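Local coordinates for heme-binding protein HutZ (Vibrio cholerae, PDB 3TGV) that binds heme and very probably degrades it to biliverdin beta and delta with release of iron, as a heme oxygenase of the HugZ/HutZ family, at residues 63-68 with 79-84; 17-22 with 29-34. The protein carries 1 engineered substitution. All blocks are in the same frame, centred on the assembly; numbering follows the deposited sequence.

Interaction 1: 63-68 with 79-84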
# COMPACT_ATOMS: atom_id res chain seq x y z
N SER A 63 8.52 1.29 -4.75
CA SER A 63 8.08 2.45 -4.00
C SER A 63 7.58 1.92 -2.65
O SER A 63 6.79 0.98 -2.59
CB SER A 63 7.00 3.22 -4.77
OG SER A 63 6.52 4.35 -4.05
N ILE A 64 8.09 2.50 -1.56
CA ILE A 64 7.81 2.01 -0.20
C ILE A 64 7.00 3.01 0.63
O ILE A 64 7.24 4.22 0.58
CB ILE A 64 9.12 1.72 0.54
CG1 ILE A 64 9.88 0.58 -0.14
CG2 ILE A 64 8.85 1.40 2.01
CD1 ILE A 64 11.32 0.48 0.27
N MET A 65 6.04 2.50 1.40
CA MET A 65 5.26 3.36 2.29
C MET A 65 5.05 2.71 3.65
O MET A 65 4.68 1.53 3.75
CB MET A 65 3.92 3.73 1.66
CG MET A 65 3.02 4.55 2.57
SD MET A 65 1.53 5.18 1.75
CE MET A 65 0.74 3.63 1.33
N MET A 66 5.29 3.50 4.69
CA MET A 66 5.02 3.11 6.06
C MET A 66 3.89 4.04 6.52
O MET A 66 4.02 5.26 6.46
CB MET A 66 6.29 3.31 6.87
CG MET A 66 6.31 2.77 8.28
SD MET A 66 7.86 3.22 9.12
CE MET A 66 9.06 2.64 7.94
N ILE A 67 2.76 3.47 6.94
CA ILE A 67 1.55 4.26 7.16
C ILE A 67 0.75 3.87 8.41
O ILE A 67 0.68 2.69 8.78
CB ILE A 67 0.62 4.20 5.91
CG1 ILE A 67 -0.57 5.14 6.08
CG2 ILE A 67 0.17 2.74 5.63
CD1 ILE A 67 -1.26 5.47 4.78
N GLU A 68 0.16 4.86 9.08
CA GLU A 68 -0.63 4.56 10.27
C GLU A 68 -1.92 3.87 9.85
O GLU A 68 -2.34 3.99 8.71
CB GLU A 68 -0.95 5.82 11.09
CG GLU A 68 -2.05 6.67 10.51
CD GLU A 68 -2.30 7.95 11.33
OE1 GLU A 68 -2.08 7.95 12.56
OE2 GLU A 68 -2.71 8.95 10.72
N ARG A 79 -3.62 10.39 6.35
CA ARG A 79 -2.99 9.35 7.16
C ARG A 79 -1.50 9.67 7.33
O ARG A 79 -0.79 9.95 6.37
CB ARG A 79 -3.22 7.96 6.55
CG ARG A 79 -4.67 7.46 6.66
CD ARG A 79 -4.91 6.18 5.87
NE ARG A 79 -4.33 5.01 6.51
CZ ARG A 79 -4.24 3.80 5.96
NH1 ARG A 79 -4.71 3.58 4.74
NH2 ARG A 79 -3.69 2.81 6.64
N LYS A 80 -1.05 9.66 8.57
CA LYS A 80 0.35 9.88 8.89
C LYS A 80 1.19 8.83 8.18
O LYS A 80 0.92 7.63 8.29
CB LYS A 80 0.53 9.79 10.41
CG LYS A 80 1.90 10.07 10.97
CD LYS A 80 1.80 10.21 12.49
CE LYS A 80 3.11 9.93 13.20
NZ LYS A 80 2.99 9.91 14.69
N ARG A 81 2.21 9.26 7.44
CA ARG A 81 2.97 8.33 6.62
C ARG A 81 4.36 8.81 6.22
O ARG A 81 4.63 10.01 6.22
CB ARG A 81 2.17 7.99 5.35
CG ARG A 81 1.96 9.18 4.41
CD ARG A 81 0.86 8.88 3.40
NE ARG A 81 0.69 9.95 2.42
CZ ARG A 81 -0.14 10.98 2.57
NH1 ARG A 81 -0.89 11.09 3.66
NH2 ARG A 81 -0.22 11.91 1.63
N LEU A 82 5.21 7.84 5.90
CA LEU A 82 6.55 8.07 5.35
C LEU A 82 6.61 7.33 4.03
O LEU A 82 6.25 6.16 3.97
CB LEU A 82 7.61 7.45 6.25
CG LEU A 82 7.80 7.97 7.68
CD1 LEU A 82 8.90 7.20 8.36
CD2 LEU A 82 8.09 9.48 7.69
N THR A 83 7.08 7.98 2.97
CA THR A 83 7.16 7.32 1.67
C THR A 83 8.51 7.60 1.01
O THR A 83 9.06 8.71 1.13
CB THR A 83 6.01 7.78 0.74
OG1 THR A 83 4.76 7.68 1.43
CG2 THR A 83 5.95 6.90 -0.51
N PHE A 84 9.04 6.60 0.33
CA PHE A 84 10.30 6.74 -0.39
C PHE A 84 10.44 5.64 -1.43
O PHE A 84 9.83 4.58 -1.30
CB PHE A 84 11.49 6.73 0.57
CG PHE A 84 11.60 5.48 1.41
CD1 PHE A 84 10.85 5.33 2.56
CD2 PHE A 84 12.49 4.47 1.07
CE1 PHE A 84 10.95 4.19 3.35
CE2 PHE A 84 12.60 3.31 1.86
CZ PHE A 84 11.83 3.18 3.00
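The guanidinium of R79 has I67 CD1 over the centre of one face, 3.6 Å from CZ, and the carbonyl of E68 at its edge. There R79 NH2 bonds to E68 O at 2.7 Å and NE adds a weak bond to the same oxygen, so one acceptor is held by two donors. Isoleucine suits this place: with CG1 anti to the backbone N (chi1 -174°), its long arm reaches the flat cation. The F84 ring takes I64 on one face, CB lying 4.0 Å from the centroid, while I64 CD1 meets F84 CE2 at 3.5 Å. Y42 also meets this ring.

E68 N to K80 O (3.0 Å) carries the backbone pairing one step past the strand, and the E68 carboxylate takes K80 N on OE2 at 2.8 Å, met from above its plane. K80 turns its own amine to a salt bridge with E6. M66 and L82 run alongside each other, SD 4.2 Å from CD1, and both touch F10 of helix 3-13; the pliable thioether of M66 and the branched L82 suit that buried, apolar face. On the other face, M65, I67 and R81 pack against the second subunit, and R79 makes a cation-pi contact with Y32 of the second subunit. Hydrogen-bonded pairs (I64-F84, M66-L82) alternate with non-hydrogen-bonded ones in the split beta-barrel of the pyridoxamine 5'-phosphate oxidase-like family, one strand face at the dimer interface.

Interaction 2: 17-22 with 29-34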
# COMPACT_ATOMS: atom_id res chain seq x y z
N LEU A 17 5.74 -2.62 5.83
CA LEU A 17 5.86 -1.73 4.69
C LEU A 17 4.79 -2.07 3.66
O LEU A 17 4.50 -3.25 3.42
CB LEU A 17 7.23 -1.90 4.02
CG LEU A 17 8.49 -1.69 4.87
CD1 LEU A 17 9.76 -1.89 4.03
CD2 LEU A 17 8.44 -0.31 5.52
N GLN A 18 4.22 -1.04 3.06
CA GLN A 18 3.43 -1.25 1.85
C GLN A 18 4.34 -1.00 0.66
O GLN A 18 5.11 -0.02 0.63
CB GLN A 18 2.22 -0.32 1.80
CG GLN A 18 1.60 -0.00 3.16
CD GLN A 18 1.19 -1.22 3.94
OE1 GLN A 18 1.55 -1.38 5.11
NE2 GLN A 18 0.41 -2.08 3.31
N LEU A 19 4.24 -1.88 -0.34
CA LEU A 19 5.16 -1.87 -1.47
C LEU A 19 4.45 -1.77 -2.81
O LEU A 19 3.43 -2.43 -3.04
CB LEU A 19 6.00 -3.15 -1.47
CG LEU A 19 6.58 -3.59 -0.13
CD1 LEU A 19 7.13 -5.01 -0.20
CD2 LEU A 19 7.64 -2.59 0.34
N ALA A 20 4.98 -0.94 -3.70
CA ALA A 20 4.59 -0.95 -5.10
C ALA A 20 5.76 -1.48 -5.92
O ALA A 20 6.83 -0.87 -5.95
CB ALA A 20 4.18 0.44 -5.56
N THR A 21 5.56 -2.61 -6.58
CA THR A 21 6.60 -3.21 -7.40
C THR A 21 6.13 -3.27 -8.85
O THR A 21 4.98 -2.94 -9.15
CB THR A 21 6.97 -4.63 -6.91
OG1 THR A 21 5.80 -5.45 -6.94
CG2 THR A 21 7.49 -4.57 -5.48
N VAL A 22 7.03 -3.67 -9.75
CA VAL A 22 6.68 -3.74 -11.17
C VAL A 22 7.31 -4.97 -11.80
O VAL A 22 8.42 -5.36 -11.44
CB VAL A 22 7.15 -2.50 -11.94
CG1 VAL A 22 6.15 -1.36 -11.78
CG2 VAL A 22 8.54 -2.08 -11.48
N ASN A 29 2.27 -3.70 -9.05
CA ASN A 29 1.63 -4.56 -8.06
C ASN A 29 1.77 -3.90 -6.69
O ASN A 29 2.82 -3.36 -6.37
CB ASN A 29 2.27 -5.94 -8.09
CG ASN A 29 1.73 -6.85 -7.03
OD1 ASN A 29 2.36 -7.03 -5.98
ND2 ASN A 29 0.56 -7.42 -7.28
N VAL A 30 0.70 -3.92 -5.90
CA VAL A 30 0.75 -3.44 -4.53
C VAL A 30 0.64 -4.62 -3.56
O VAL A 30 -0.09 -5.59 -3.81
CB VAL A 30 -0.34 -2.41 -4.24
CG1 VAL A 30 -1.70 -3.04 -4.22
CG2 VAL A 30 -0.06 -1.68 -2.91
N SER A 31 1.40 -4.57 -2.48
CA SER A 31 1.47 -5.67 -1.54
C SER A 31 1.98 -5.09 -0.24
O SER A 31 2.19 -3.87 -0.15
CB SER A 31 2.47 -6.72 -2.03
OG SER A 31 3.75 -6.13 -2.18
N TYR A 32 2.18 -5.93 0.76
CA TYR A 32 2.83 -5.49 2.00
C TYR A 32 3.84 -6.54 2.47
O TYR A 32 3.82 -7.69 2.02
CB TYR A 32 1.80 -5.25 3.10
CG TYR A 32 1.41 -6.54 3.78
CD1 TYR A 32 0.56 -7.44 3.16
CD2 TYR A 32 1.92 -6.86 5.03
CE1 TYR A 32 0.23 -8.66 3.78
CE2 TYR A 32 1.59 -8.06 5.66
CZ TYR A 32 0.75 -8.94 5.03
OH TYR A 32 0.42 -10.12 5.67
N ALA A 33 4.71 -6.15 3.39
CA ALA A 33 5.63 -7.09 4.02
C ALA A 33 6.09 -6.55 5.36
O ALA A 33 6.45 -5.38 5.47
CB ALA A 33 6.84 -7.32 3.12
N PRO A 34 6.06 -7.40 6.40
CA PRO A 34 6.73 -7.01 7.65
C PRO A 34 8.20 -6.71 7.32
O PRO A 34 8.73 -7.25 6.34
CB PRO A 34 6.61 -8.27 8.52
CG PRO A 34 5.36 -8.95 8.01
CD PRO A 34 5.30 -8.66 6.53
O HOH W 1 3.94 -5.18 -4.66
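N29 and T21 stand next to each other on one face, with N29 CB 3.7 Å from T21 OG1. The backbones join in both directions, T21 N to N29 O and N29 N to T21 O, each at 2.8 Å. A water sits over this end, bonded to N29 OD1 (2.8 Å), T21 OG1, S31 OG and L19 O, a place suited to small polar side chains. V30 lays CG2, anti to its backbone N, 3.6 Å from L19 O, and its beta-branched shape fits an extended strand. S31 brings OG to within 3.8 Å of L19 CB. Its backbone pairs with L19 in both directions. Y32 crosses Q18, whose amide meets CB rather than the ring (NE2 to Y32 CB 3.5 Å), the two planes nearly parallel (7°); tyrosine suits the place because its hydroxyl bonds R79 N of the second subunit. A33 is small enough to let L19 CD1 approach its CB at 4.1 Å, and its backbone pairs with L17 in both directions.

The hairpin lies between strands 61-67 and 41-47 in the sheet. T21 and N29 touch helix 51-58, where N55 bonds T21 OG1 and H52 bonds S31 OG, while V30 and Y32 face the second subunit.

Overall arrangement
Interactions 1 and 2 are neighbours in one antiparallel sheet, their centres about 11 Å apart. Strands 61-67 and 16-22 join them through the probable hydrogen bonds from Q18 N to M65 O (2.7 Å) and from A20 N to S63 O (2.9 Å). On the face of L17 and L19, M66 CE packs on L17 CD2 and I64 CG1 on L19 CD2, both at 3.9 Å. The opposite face carries both contacts to the dimer interface, where they meet again across subunits: S63 and R79 of one chain bond V30 and Y32 of the other. Neither contact touches a heme here, and this geometry does not settle which residues bind it.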